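Local coordinates for molybdenum cofactor carrier protein (Chlamydomonas reinhardtii, PDB 2IZ6) that probably binds the molybdenum cofactor and carries it in the cell, keeping it available for the enzymes that depend on it, at residues Lys39-His44 and Gly163-Val168; Ile92-Gly97 and Asn102-Ser107; Leu126-Lys131 and Thr148-Gly153; Trp46-Gly51 and His59-Gly64. One frame throughout, in Å; residues are numbered along the deposited sequence.

Contact 1: Lys39-His44 and Gly163-Val168; sequences KQIATH and GAIAAV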
loop_
_atom_site.group_PDB
_atom_site.type_symbol
_atom_site.label_atom_id
_atom_site.label_comp_id
_atom_site.label_asym_id
_atom_site.label_seq_id
_atom_site.Cartn_x
_atom_site.Cartn_y
_atom_site.Cartn_z
ATOM N N LYS A 39 19.296 -23.046 0.874
ATOM C CA LYS A 39 19.434 -24.543 1.061
ATOM C C LYS A 39 19.109 -24.918 2.459
ATOM O O LYS A 39 18.316 -25.798 2.658
ATOM C CB LYS A 39 20.854 -25.008 0.616
ATOM C CG LYS A 39 21.090 -24.983 -0.791
ATOM C CD LYS A 39 22.361 -25.828 -1.047
ATOM C CE LYS A 39 23.266 -25.249 -2.083
ATOM N NZ LYS A 39 24.647 -25.927 -1.943
ATOM N N GLN A 40 19.654 -24.202 3.432
ATOM C CA GLN A 40 19.553 -24.591 4.825
ATOM C C GLN A 40 18.207 -24.302 5.305
ATOM O O GLN A 40 17.652 -25.051 6.114
ATOM C CB GLN A 40 20.676 -23.924 5.618
ATOM C CG GLN A 40 22.039 -24.433 5.188
ATOM C CD GLN A 40 22.240 -25.950 5.312
ATOM O OE1 GLN A 40 21.640 -26.621 6.196
ATOM N NE2 GLN A 40 23.147 -26.490 4.483
ATOM N N ILE A 41 17.620 -23.198 4.832
ATOM C CA ILE A 41 16.255 -22.912 5.226
ATOM C C ILE A 41 15.338 -24.056 4.810
ATOM O O ILE A 41 14.499 -24.471 5.589
ATOM C CB ILE A 41 15.767 -21.503 4.660
ATOM C CG1 ILE A 41 16.498 -20.391 5.408
ATOM C CG2 ILE A 41 14.260 -21.372 4.542
ATOM C CD1 ILE A 41 16.410 -19.064 4.696
ATOM N N ALA A 42 15.387 -24.464 3.587
ATOM C CA ALA A 42 14.553 -25.576 3.108
ATOM C C ALA A 42 14.795 -26.905 3.823
ATOM O O ALA A 42 13.862 -27.632 4.139
ATOM C CB ALA A 42 14.719 -25.762 1.708
ATOM N N THR A 43 16.045 -27.140 4.120
ATOM C CA THR A 43 16.474 -28.390 4.778
ATOM C C THR A 43 15.916 -28.487 6.184
ATOM O O THR A 43 15.560 -29.563 6.655
ATOM C CB THR A 43 17.997 -28.486 4.798
ATOM O OG1 THR A 43 18.538 -28.502 3.433
ATOM C CG2 THR A 43 18.451 -29.725 5.577
ATOM N N HIS A 44 15.775 -27.326 6.856
ATOM C CA HIS A 44 15.089 -27.242 8.117
ATOM C C HIS A 44 13.577 -27.282 8.042
ATOM O O HIS A 44 12.905 -27.158 9.060
ATOM C CB HIS A 44 15.581 -25.992 8.884
ATOM C CG HIS A 44 16.941 -26.165 9.476
ATOM N ND1 HIS A 44 18.086 -26.082 8.726
ATOM C CD2 HIS A 44 17.327 -26.533 10.727
ATOM C CE1 HIS A 44 19.137 -26.336 9.498
ATOM N NE2 HIS A 44 18.705 -26.571 10.730
ATOM N N GLY A 163 25.902 -19.612 11.380
ATOM C CA GLY A 163 25.515 -18.766 12.480
ATOM C C GLY A 163 24.138 -18.185 12.304
ATOM O O GLY A 163 23.352 -18.107 13.281
ATOM N N ALA A 164 23.840 -17.776 11.096
ATOM C CA ALA A 164 22.508 -17.269 10.746
ATOM C C ALA A 164 21.421 -18.290 10.975
ATOM O O ALA A 164 20.393 -18.019 11.593
ATOM C CB ALA A 164 22.518 -16.718 9.268
ATOM N N ILE A 165 21.638 -19.531 10.509
ATOM C CA ILE A 165 20.706 -20.611 10.684
ATOM C C ILE A 165 20.510 -20.945 12.168
ATOM O O ILE A 165 19.426 -21.154 12.643
ATOM C CB ILE A 165 21.131 -21.841 9.832
ATOM C CG1 ILE A 165 21.034 -21.516 8.333
ATOM C CG2 ILE A 165 20.344 -23.121 10.238
ATOM C CD1 ILE A 165 19.566 -21.355 7.811
ATOM N N ALA A 166 21.610 -20.990 12.917
ATOM C CA ALA A 166 21.519 -21.228 14.346
ATOM C C ALA A 166 20.726 -20.164 15.024
ATOM O O ALA A 166 19.943 -20.486 15.922
ATOM C CB ALA A 166 22.947 -21.314 14.946
ATOM N N ALA A 167 20.897 -18.894 14.629
ATOM C CA ALA A 167 20.109 -17.773 15.219
ATOM C C ALA A 167 18.612 -17.947 14.934
ATOM O O ALA A 167 17.770 -17.844 15.835
ATOM C CB ALA A 167 20.612 -16.443 14.731
ATOM N N VAL A 168 18.294 -18.254 13.681
ATOM C CA VAL A 168 16.934 -18.488 13.289
ATOM C C VAL A 168 16.338 -19.664 14.120
ATOM O O VAL A 168 15.250 -19.593 14.614
ATOM C CB VAL A 168 16.790 -18.757 11.793
ATOM C CG1 VAL A 168 15.318 -19.107 11.424
ATOM C CG2 VAL A 168 17.242 -17.531 10.953
#
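With chi1 at -66°, Ile165 sets CG1 opposite its own carbonyl carbon and CG2 opposite its backbone N, which lets one branched side chain of helix 161-173 touch both the last turn of helix 28-43 and His44 just after it. The CG1 arm bends again at chi2 and lays its methyl CD1 against Gln40 CB at 3.6 Å. The same methyl slants across Ile41, whose CG1 lies 4.0 Å from Ile165 CD1. The second branch goes to the imidazole of His44, where CE1 is 3.5 Å from Ile165 CG2 and the methyl meets the ring obliquely. Both helices lie on one face of the sheet, Ile41 and Val168 meeting at Ile16.

The His44 ring does not turn freely. His44 ND1 donates to Gln40 O at 2.8 Å, with an N-H...O angle of 158° and the acceptor nearly in the ring plane. His44 N binds the same oxygen from the other face of the carbonyl, and Trp46 stacks on the ring. The amide of Gln40 leads off to Glu36. With an alanine at His44, Ile165 CG2 would probably lose its partner and Gln40 O one of its two donors, opening a gap at the helix end.

Across the contact the touches are van der Waals ones made by the branches of Ile165, while the polar atoms beside it are answered within helix 28-43 and its end.

Contact 2: Ile92-Gly97 and Asn102-Ser107; sequences IVTGLG and NINALS
The connection after strand 90-93 is folded by two side-chain turns, an ST turn at Thr94 and an Asx turn at Asn102, and the two arms of this loop meet through Leu96 and Asn102 and through Ile92, Thr94 and Asn104. In the first arm Thr94 OG1 accepts from Leu96 N at 3.2 Å. In the second, Asn102 places CG opposite its backbone N (chi1 -154°), and from there OD1 takes the N-H of Asn104 at 2.8 Å, with the donor tilted modestly from the amide plane.

Between the arms the contacts are slight. Leu96 CD1 lies 4.0 Å from Asn102 ND2, the two side chains crossing at a slant. Ile92 and Asn104 run nearly at right angles, and the methyls Ile92 CG2 and Thr94 CG2 both border the end of the Asn104 side chain. A water completes the link: it sits 2.6 Å from Thr94 OG1 and donates a longer bond, 3.3 Å, to Asn102 O.

Farther along, Asn104 O is gripped twice by Ser107, from N and from OG, the hydroxyl coming in the carbonyl plane at 2.7 Å. Ser107 OG is also bonded to Val93 N of the second subunit; there Ile92 packs on Asn104 of that subunit, and Asn104 on its Ile92.

Each arm thus fixes its own shape by bonding a side chain to a nearby backbone N-H, and methyl groups with one shared water are left to join them at a face that also serves assembly.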
loop_
_atom_site.group_PDB
_atom_site.type_symbol
_atom_site.label_atom_id
_atom_site.label_comp_id
_atom_site.label_asym_id
_atom_site.label_seq_id
_atom_site.Cartn_x
_atom_site.Cartn_y
_atom_site.Cartn_z
ATOM N N ILE A 92 3.445 -14.028 -5.163
ATOM C CA ILE A 92 2.534 -13.080 -4.532
ATOM C C ILE A 92 2.756 -11.734 -5.233
ATOM O O ILE A 92 3.854 -11.186 -5.219
ATOM C CB ILE A 92 2.748 -12.980 -2.996
ATOM C CG1 ILE A 92 2.446 -14.305 -2.300
ATOM C CG2 ILE A 92 1.916 -11.854 -2.411
ATOM C CD1 ILE A 92 1.015 -14.772 -2.364
ATOM N N VAL A 93 1.704 -11.207 -5.826
ATOM C CA VAL A 93 1.771 -9.964 -6.601
ATOM C C VAL A 93 1.008 -8.892 -5.833
ATOM O O VAL A 93 -0.189 -9.021 -5.665
ATOM C CB VAL A 93 1.146 -10.153 -7.971
ATOM C CG1 VAL A 93 1.308 -8.864 -8.825
ATOM C CG2 VAL A 93 1.772 -11.233 -8.708
ATOM N N THR A 94 1.713 -7.832 -5.364
ATOM C CA THR A 94 1.203 -6.907 -4.313
ATOM C C THR A 94 0.429 -5.747 -4.908
ATOM O O THR A 94 -0.432 -5.150 -4.226
ATOM C CB THR A 94 2.338 -6.246 -3.489
ATOM O OG1 THR A 94 3.155 -5.503 -4.399
ATOM C CG2 THR A 94 3.207 -7.271 -2.732
ATOM N N GLY A 95 0.786 -5.393 -6.141
ATOM C CA GLY A 95 0.165 -4.333 -6.850
ATOM C C GLY A 95 0.444 -3.068 -6.118
ATOM O O GLY A 95 -0.446 -2.229 -6.069
ATOM N N LEU A 96 1.657 -2.953 -5.544
ATOM C CA LEU A 96 2.087 -1.748 -4.825
ATOM C C LEU A 96 3.306 -1.199 -5.581
ATOM O O LEU A 96 3.626 -1.641 -6.675
ATOM C CB LEU A 96 2.330 -2.024 -3.325
ATOM C CG LEU A 96 1.131 -2.364 -2.388
ATOM C CD1 LEU A 96 1.643 -2.609 -0.946
ATOM C CD2 LEU A 96 0.054 -1.374 -2.358
ATOM N N GLY A 97 3.962 -0.176 -5.090
ATOM C CA GLY A 97 5.038 0.385 -5.937
ATOM C C GLY A 97 6.225 -0.550 -6.244
ATOM O O GLY A 97 6.261 -1.737 -5.878
ATOM N N ASN A 102 8.968 -4.346 -1.097
ATOM C CA ASN A 102 8.005 -5.003 -0.240
ATOM C C ASN A 102 7.963 -6.487 -0.575
ATOM O O ASN A 102 7.713 -6.832 -1.755
ATOM C CB ASN A 102 6.590 -4.460 -0.470
ATOM C CG ASN A 102 5.713 -4.624 0.727
ATOM O OD1 ASN A 102 5.786 -5.636 1.448
ATOM N ND2 ASN A 102 4.939 -3.553 1.032
ATOM N N ILE A 103 8.242 -7.324 0.421
ATOM C CA ILE A 103 8.065 -8.766 0.289
ATOM C C ILE A 103 7.038 -9.287 1.308
ATOM O O ILE A 103 7.047 -10.434 1.699
ATOM C CB ILE A 103 9.440 -9.467 0.394
ATOM C CG1 ILE A 103 10.058 -9.302 1.799
ATOM C CG2 ILE A 103 10.313 -8.970 -0.756
ATOM C CD1 ILE A 103 11.306 -10.327 2.130
ATOM N N ASN A 104 6.090 -8.434 1.696
ATOM C CA ASN A 104 5.201 -8.779 2.800
ATOM C C ASN A 104 5.963 -9.409 4.005
ATOM O O ASN A 104 5.541 -10.391 4.643
ATOM C CB ASN A 104 4.050 -9.700 2.278
ATOM C CG ASN A 104 3.029 -8.926 1.402
ATOM O OD1 ASN A 104 2.926 -7.718 1.440
ATOM N ND2 ASN A 104 2.264 -9.645 0.646
ATOM N N ALA A 105 7.095 -8.816 4.338
ATOM C CA ALA A 105 7.983 -9.370 5.359
ATOM C C ALA A 105 7.390 -9.580 6.724
ATOM O O ALA A 105 7.940 -10.383 7.449
ATOM C CB ALA A 105 9.202 -8.453 5.470
ATOM N N LEU A 106 6.363 -8.790 7.141
ATOM C CA LEU A 106 5.571 -9.015 8.414
ATOM C C LEU A 106 4.994 -10.475 8.519
ATOM O O LEU A 106 4.519 -10.901 9.564
ATOM C CB LEU A 106 4.422 -7.991 8.597
ATOM C CG LEU A 106 4.542 -6.455 8.869
ATOM C CD1 LEU A 106 3.206 -5.826 9.039
ATOM C CD2 LEU A 106 5.398 -6.164 10.104
ATOM N N SER A 107 4.987 -11.204 7.428
ATOM C CA SER A 107 4.570 -12.564 7.390
ATOM C C SER A 107 5.637 -13.484 7.967
ATOM O O SER A 107 5.338 -14.599 8.329
ATOM C CB SER A 107 4.310 -12.998 5.946
ATOM O OG SER A 107 3.508 -12.034 5.235
HETATM O O HOH W 1 5.698 -5.218 -3.753
#

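Contact 3: Leu126-Lys131 and Thr148-Gly153; sequences LALKAK and TSLDAG
Asp151, the first residue beyond helix 141-150, starts with a CB directed toward Leu128, at the end of helix 118-129, and Lys131 just beyond it. From CB the chain continues to CG, which stands opposite the backbone N at chi1 -167°, and the carboxylate then divides its work. OD2 accepts from a water at 2.8 Å. OD1 turns back to its own loop, receiving a weak bond from Gly153 N at 3.0 Å and another weak one from Leu154 N.

The water links the polar side of the contact. It donates to Leu128 O at 2.8 Å as well as to Asp151 OD2, and it accepts from Lys131 NZ at 3.2 Å. Lys131 NZ itself stays 4.3 Å from Asp151 OD2, beyond a salt bridge, although the opposite charges probably still attract. Deeper in, Leu128 CD1 meets Leu150 CB at 4.2 Å, the two leucines crossing at about a right angle; Leu128 also touches Val155 of strand 155-158.

Leu128 O additionally takes Lys131 N, part of the Schellman motif that ends helix 118-129, with positive phi at Lys131. The whole joins the C-terminal ends of two successive helices flanking strand 134-137, as in the alternating beta-alpha architecture of Rossmann-like folds.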
loop_
_atom_site.group_PDB
_atom_site.type_symbol
_atom_site.label_atom_id
_atom_site.label_comp_id
_atom_site.label_asym_id
_atom_site.label_seq_id
_atom_site.Cartn_x
_atom_site.Cartn_y
_atom_site.Cartn_z
ATOM N N LEU A 126 11.724 -1.578 9.198
ATOM C CA LEU A 126 10.284 -1.848 9.396
ATOM C C LEU A 126 10.044 -3.147 10.199
ATOM O O LEU A 126 9.015 -3.254 10.916
ATOM C CB LEU A 126 9.527 -1.792 8.093
ATOM C CG LEU A 126 9.492 -0.397 7.488
ATOM C CD1 LEU A 126 8.832 -0.298 6.093
ATOM C CD2 LEU A 126 8.787 0.590 8.412
ATOM N N ALA A 127 10.842 -4.162 10.041
ATOM C CA ALA A 127 10.795 -5.384 10.834
ATOM C C ALA A 127 11.017 -5.030 12.274
ATOM O O ALA A 127 10.299 -5.480 13.133
ATOM C CB ALA A 127 11.818 -6.398 10.374
ATOM N N LEU A 128 12.010 -4.198 12.575
ATOM C CA LEU A 128 12.238 -3.778 13.960
ATOM C C LEU A 128 11.134 -2.957 14.483
ATOM O O LEU A 128 10.783 -3.121 15.655
ATOM C CB LEU A 128 13.558 -3.052 14.153
ATOM C CG LEU A 128 14.791 -3.869 13.712
ATOM C CD1 LEU A 128 16.046 -3.017 13.748
ATOM C CD2 LEU A 128 15.007 -5.097 14.637
ATOM N N LYS A 129 10.543 -2.083 13.649
ATOM C CA LYS A 129 9.364 -1.338 14.106
ATOM C C LYS A 129 8.221 -2.267 14.539
ATOM O O LYS A 129 7.520 -2.011 15.528
ATOM C CB LYS A 129 8.934 -0.359 13.019
ATOM C CG LYS A 129 7.736 0.496 13.350
ATOM C CD LYS A 129 7.507 1.591 12.244
ATOM C CE LYS A 129 6.088 2.229 12.259
ATOM N NZ LYS A 129 5.553 2.586 13.594
ATOM N N ALA A 130 8.079 -3.382 13.811
ATOM C CA ALA A 130 7.066 -4.400 14.120
ATOM C C ALA A 130 7.483 -5.326 15.267
ATOM O O ALA A 130 6.732 -6.284 15.567
ATOM C CB ALA A 130 6.806 -5.226 12.896
ATOM N N LYS A 131 8.669 -5.114 15.841
ATOM C CA LYS A 131 9.235 -5.952 16.904
ATOM C C LYS A 131 9.454 -7.403 16.465
ATOM O O LYS A 131 9.271 -8.363 17.201
ATOM C CB LYS A 131 8.407 -5.851 18.201
ATOM C CG LYS A 131 8.058 -4.436 18.603
ATOM C CD LYS A 131 9.222 -3.622 18.980
ATOM C CE LYS A 131 8.737 -2.181 19.332
ATOM N NZ LYS A 131 9.868 -1.313 19.832
ATOM N N THR A 148 21.840 -2.463 15.557
ATOM C CA THR A 148 21.914 -2.796 16.997
ATOM C C THR A 148 21.561 -1.610 17.913
ATOM O O THR A 148 20.939 -1.807 18.950
ATOM C CB THR A 148 23.304 -3.364 17.392
ATOM O OG1 THR A 148 23.573 -4.520 16.605
ATOM C CG2 THR A 148 23.370 -3.681 18.915
ATOM N N SER A 149 21.926 -0.407 17.547
ATOM C CA SER A 149 21.460 0.773 18.320
ATOM C C SER A 149 19.950 0.974 18.265
ATOM O O SER A 149 19.405 1.533 19.225
ATOM C CB SER A 149 22.130 2.088 17.859
ATOM O OG SER A 149 21.722 2.568 16.550
ATOM N N LEU A 150 19.291 0.601 17.154
ATOM C CA LEU A 150 17.815 0.712 17.066
ATOM C C LEU A 150 17.104 -0.209 18.007
ATOM O O LEU A 150 16.093 0.167 18.608
ATOM C CB LEU A 150 17.246 0.477 15.655
ATOM C CG LEU A 150 17.594 1.492 14.581
ATOM C CD1 LEU A 150 16.891 1.154 13.318
ATOM C CD2 LEU A 150 17.263 2.942 14.997
ATOM N N ASP A 151 17.581 -1.446 18.108
ATOM C CA ASP A 151 17.005 -2.406 19.034
ATOM C C ASP A 151 17.953 -3.561 19.259
ATOM O O ASP A 151 18.033 -4.491 18.453
ATOM C CB ASP A 151 15.629 -2.899 18.531
ATOM C CG ASP A 151 14.858 -3.641 19.599
ATOM O OD1 ASP A 151 15.473 -4.428 20.351
ATOM O OD2 ASP A 151 13.620 -3.483 19.664
ATOM N N ALA A 152 18.698 -3.506 20.366
ATOM C CA ALA A 152 19.745 -4.487 20.590
ATOM C C ALA A 152 19.152 -5.872 20.778
ATOM O O ALA A 152 19.789 -6.841 20.415
ATOM C CB ALA A 152 20.612 -4.100 21.817
ATOM N N GLY A 153 17.925 -5.956 21.290
ATOM C CA GLY A 153 17.342 -7.231 21.617
ATOM C C GLY A 153 16.845 -8.015 20.427
ATOM O O GLY A 153 16.605 -9.195 20.530
HETATM O O HOH W 2 12.191 -1.926 17.791
#

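Contact 4: Trp46-Gly51 and His59-Gly64; sequences WILLTG and HEAMKG
A methyl group set against helix backbone is the striking feature here: Leu48 CD2 lies 3.3 Å from Ala61 O and 3.5 Å from Met62 CA. The side chain reaches the surface of helix 57-67 with CG opposite its backbone N at chi1 172°. Its CD2 also borders two helix side chains, Ala61 CB at 4.1 Å and Met62 CG at 4.0 Å, so one leucine branch is in touch with main chain and side chains together.

Met62 makes the other half of the contact. Bent at chi2 and chi3, it carries its sulfur forward along the strand until SD lies 3.8 Å from Gly51 O. On the way it slides past Thr50 in the opposite direction, although the closeness of Thr50 CG2 to Met62 CG is doubtful and says little. The hydroxyl of Thr50 is engaged with Val18 O instead. An alanine in place of Met62 would probably cost Leu48 CD2 one of its apolar neighbours and open a gap between helix and strand near Gly51 O.

The short axes approach to 8.4 Å at 149°, strand and helix running roughly antiparallel. This is the first half of a beta-alpha-beta crossover, strand 47-51 to helix 57-67 to strand 72-76, and Met62 reaches onward to Thr72. Leu48 touches Val18 of strand 15-19, Glu60 lies against Leu31 of helix 28-43, and Leu49 points away from helix 57-67 and packs on Ile15 and Val75.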
loop_
_atom_site.group_PDB
_atom_site.type_symbol
_atom_site.label_atom_id
_atom_site.label_comp_id
_atom_site.label_asym_id
_atom_site.label_seq_id
_atom_site.Cartn_x
_atom_site.Cartn_y
_atom_site.Cartn_z
ATOM N N TRP A 46 11.534 -25.127 6.600
ATOM C CA TRP A 46 10.984 -23.807 6.618
ATOM C C TRP A 46 10.621 -23.354 5.196
ATOM O O TRP A 46 11.239 -23.769 4.237
ATOM C CB TRP A 46 11.916 -22.801 7.303
ATOM C CG TRP A 46 12.420 -23.244 8.621
ATOM C CD1 TRP A 46 11.742 -23.972 9.592
ATOM C CD2 TRP A 46 13.664 -22.860 9.218
ATOM N NE1 TRP A 46 12.618 -24.192 10.676
ATOM C CE2 TRP A 46 13.786 -23.524 10.461
ATOM C CE3 TRP A 46 14.787 -22.207 8.701
ATOM C CZ2 TRP A 46 14.953 -23.423 11.258
ATOM C CZ3 TRP A 46 15.972 -22.134 9.486
ATOM C CH2 TRP A 46 16.005 -22.721 10.773
ATOM N N ILE A 47 9.631 -22.459 5.130
ATOM C CA ILE A 47 9.231 -21.772 3.891
ATOM C C ILE A 47 10.110 -20.518 3.704
ATOM O O ILE A 47 10.327 -19.812 4.672
ATOM C CB ILE A 47 7.759 -21.371 3.914
ATOM C CG1 ILE A 47 6.798 -22.565 4.000
ATOM C CG2 ILE A 47 7.403 -20.556 2.689
ATOM C CD1 ILE A 47 5.352 -22.206 4.341
ATOM N N LEU A 48 10.665 -20.333 2.492
ATOM C CA LEU A 48 11.389 -19.118 2.162
ATOM C C LEU A 48 10.437 -18.098 1.568
ATOM O O LEU A 48 9.759 -18.418 0.602
ATOM C CB LEU A 48 12.429 -19.456 1.139
ATOM C CG LEU A 48 13.227 -18.295 0.471
ATOM C CD1 LEU A 48 14.032 -17.593 1.548
ATOM C CD2 LEU A 48 14.158 -18.758 -0.671
ATOM N N LEU A 49 10.519 -16.870 2.063
ATOM C CA LEU A 49 9.754 -15.745 1.558
ATOM C C LEU A 49 10.762 -14.719 1.131
ATOM O O LEU A 49 11.598 -14.297 1.938
ATOM C CB LEU A 49 8.888 -15.174 2.704
ATOM C CG LEU A 49 8.083 -13.905 2.423
ATOM C CD1 LEU A 49 7.029 -14.134 1.461
ATOM C CD2 LEU A 49 7.343 -13.423 3.702
ATOM N N THR A 50 10.755 -14.309 -0.151
ATOM C CA THR A 50 11.701 -13.325 -0.649
ATOM C C THR A 50 11.141 -12.640 -1.888
ATOM O O THR A 50 10.008 -12.893 -2.276
ATOM C CB THR A 50 13.120 -13.961 -0.869
ATOM O OG1 THR A 50 14.122 -12.969 -1.091
ATOM C CG2 THR A 50 13.097 -14.890 -2.018
ATOM N N GLY A 51 11.909 -11.723 -2.455
ATOM C CA GLY A 51 11.508 -11.080 -3.707
ATOM C C GLY A 51 11.513 -12.059 -4.856
ATOM O O GLY A 51 12.369 -12.965 -4.894
ATOM N N HIS A 59 17.163 -14.137 -5.551
ATOM C CA HIS A 59 17.086 -15.210 -6.515
ATOM C C HIS A 59 17.969 -16.388 -6.117
ATOM O O HIS A 59 17.594 -17.527 -6.197
ATOM C CB HIS A 59 17.437 -14.688 -7.893
ATOM C CG HIS A 59 17.410 -15.737 -8.955
ATOM N ND1 HIS A 59 16.291 -16.491 -9.260
ATOM C CD2 HIS A 59 18.394 -16.175 -9.769
ATOM C CE1 HIS A 59 16.596 -17.353 -10.217
ATOM N NE2 HIS A 59 17.857 -17.161 -10.567
ATOM N N GLU A 60 19.156 -16.088 -5.622
ATOM C CA GLU A 60 20.040 -17.162 -5.152
ATOM C C GLU A 60 19.453 -17.951 -4.004
ATOM O O GLU A 60 19.577 -19.171 -3.998
ATOM C CB GLU A 60 21.429 -16.639 -4.781
ATOM C CG GLU A 60 22.280 -16.243 -6.008
ATOM C CD GLU A 60 22.640 -17.458 -6.830
ATOM O OE1 GLU A 60 22.670 -18.569 -6.286
ATOM O OE2 GLU A 60 22.856 -17.303 -8.052
ATOM N N ALA A 61 18.852 -17.244 -3.056
ATOM C CA ALA A 61 18.222 -17.889 -1.951
ATOM C C ALA A 61 17.105 -18.823 -2.473
ATOM O O ALA A 61 16.914 -19.977 -2.009
ATOM C CB ALA A 61 17.736 -16.854 -0.998
ATOM N N MET A 62 16.359 -18.317 -3.449
ATOM C CA MET A 62 15.209 -19.035 -3.987
ATOM C C MET A 62 15.642 -20.299 -4.723
ATOM O O MET A 62 14.976 -21.331 -4.647
ATOM C CB MET A 62 14.403 -18.131 -4.922
ATOM C CG MET A 62 13.786 -16.922 -4.239
ATOM S SD MET A 62 12.042 -16.708 -4.642
ATOM C CE MET A 62 11.421 -18.362 -4.350
ATOM N N LYS A 63 16.762 -20.210 -5.434
ATOM C CA LYS A 63 17.315 -21.358 -6.128
ATOM C C LYS A 63 17.801 -22.404 -5.169
ATOM O O LYS A 63 17.662 -23.613 -5.379
ATOM C CB LYS A 63 18.473 -20.917 -6.997
ATOM C CG LYS A 63 18.021 -20.205 -8.237
ATOM C CD LYS A 63 19.162 -20.168 -9.297
ATOM C CE LYS A 63 20.301 -19.209 -8.888
ATOM N NZ LYS A 63 21.518 -19.342 -9.736
ATOM N N GLY A 64 18.437 -21.944 -4.103
ATOM C CA GLY A 64 18.920 -22.825 -3.052
ATOM C C GLY A 64 17.845 -23.607 -2.323
ATOM O O GLY A 64 17.944 -24.815 -2.137
#

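Overall arrangement
The four contacts span a single parallel sheet and its flanking helices. Contacts 1 and 4 are neighbours, their centres 12 Å apart: Ile41 O probably accepts from Trp46 N at 3.2 Å, and Ile165 CD1 packs 4.0 Å from Trp46 CZ3. Contact 4 also meets contact 2, since Ile103 CG2 packs 3.6 Å from Gly51 N. Contact 2 continues to contact 3, where Leu106 CD2 sits 3.3 Å from Ala130 CB. Contacts 1 and 2 are on opposite sides of the chain's centre, about 23 Å between centres. Contact 2 lies around the C-terminal end of strand 90-93, the side of the sheet where Rossmann-like folds usually bind their ligands; the cofactor's place is not fixed by these contacts.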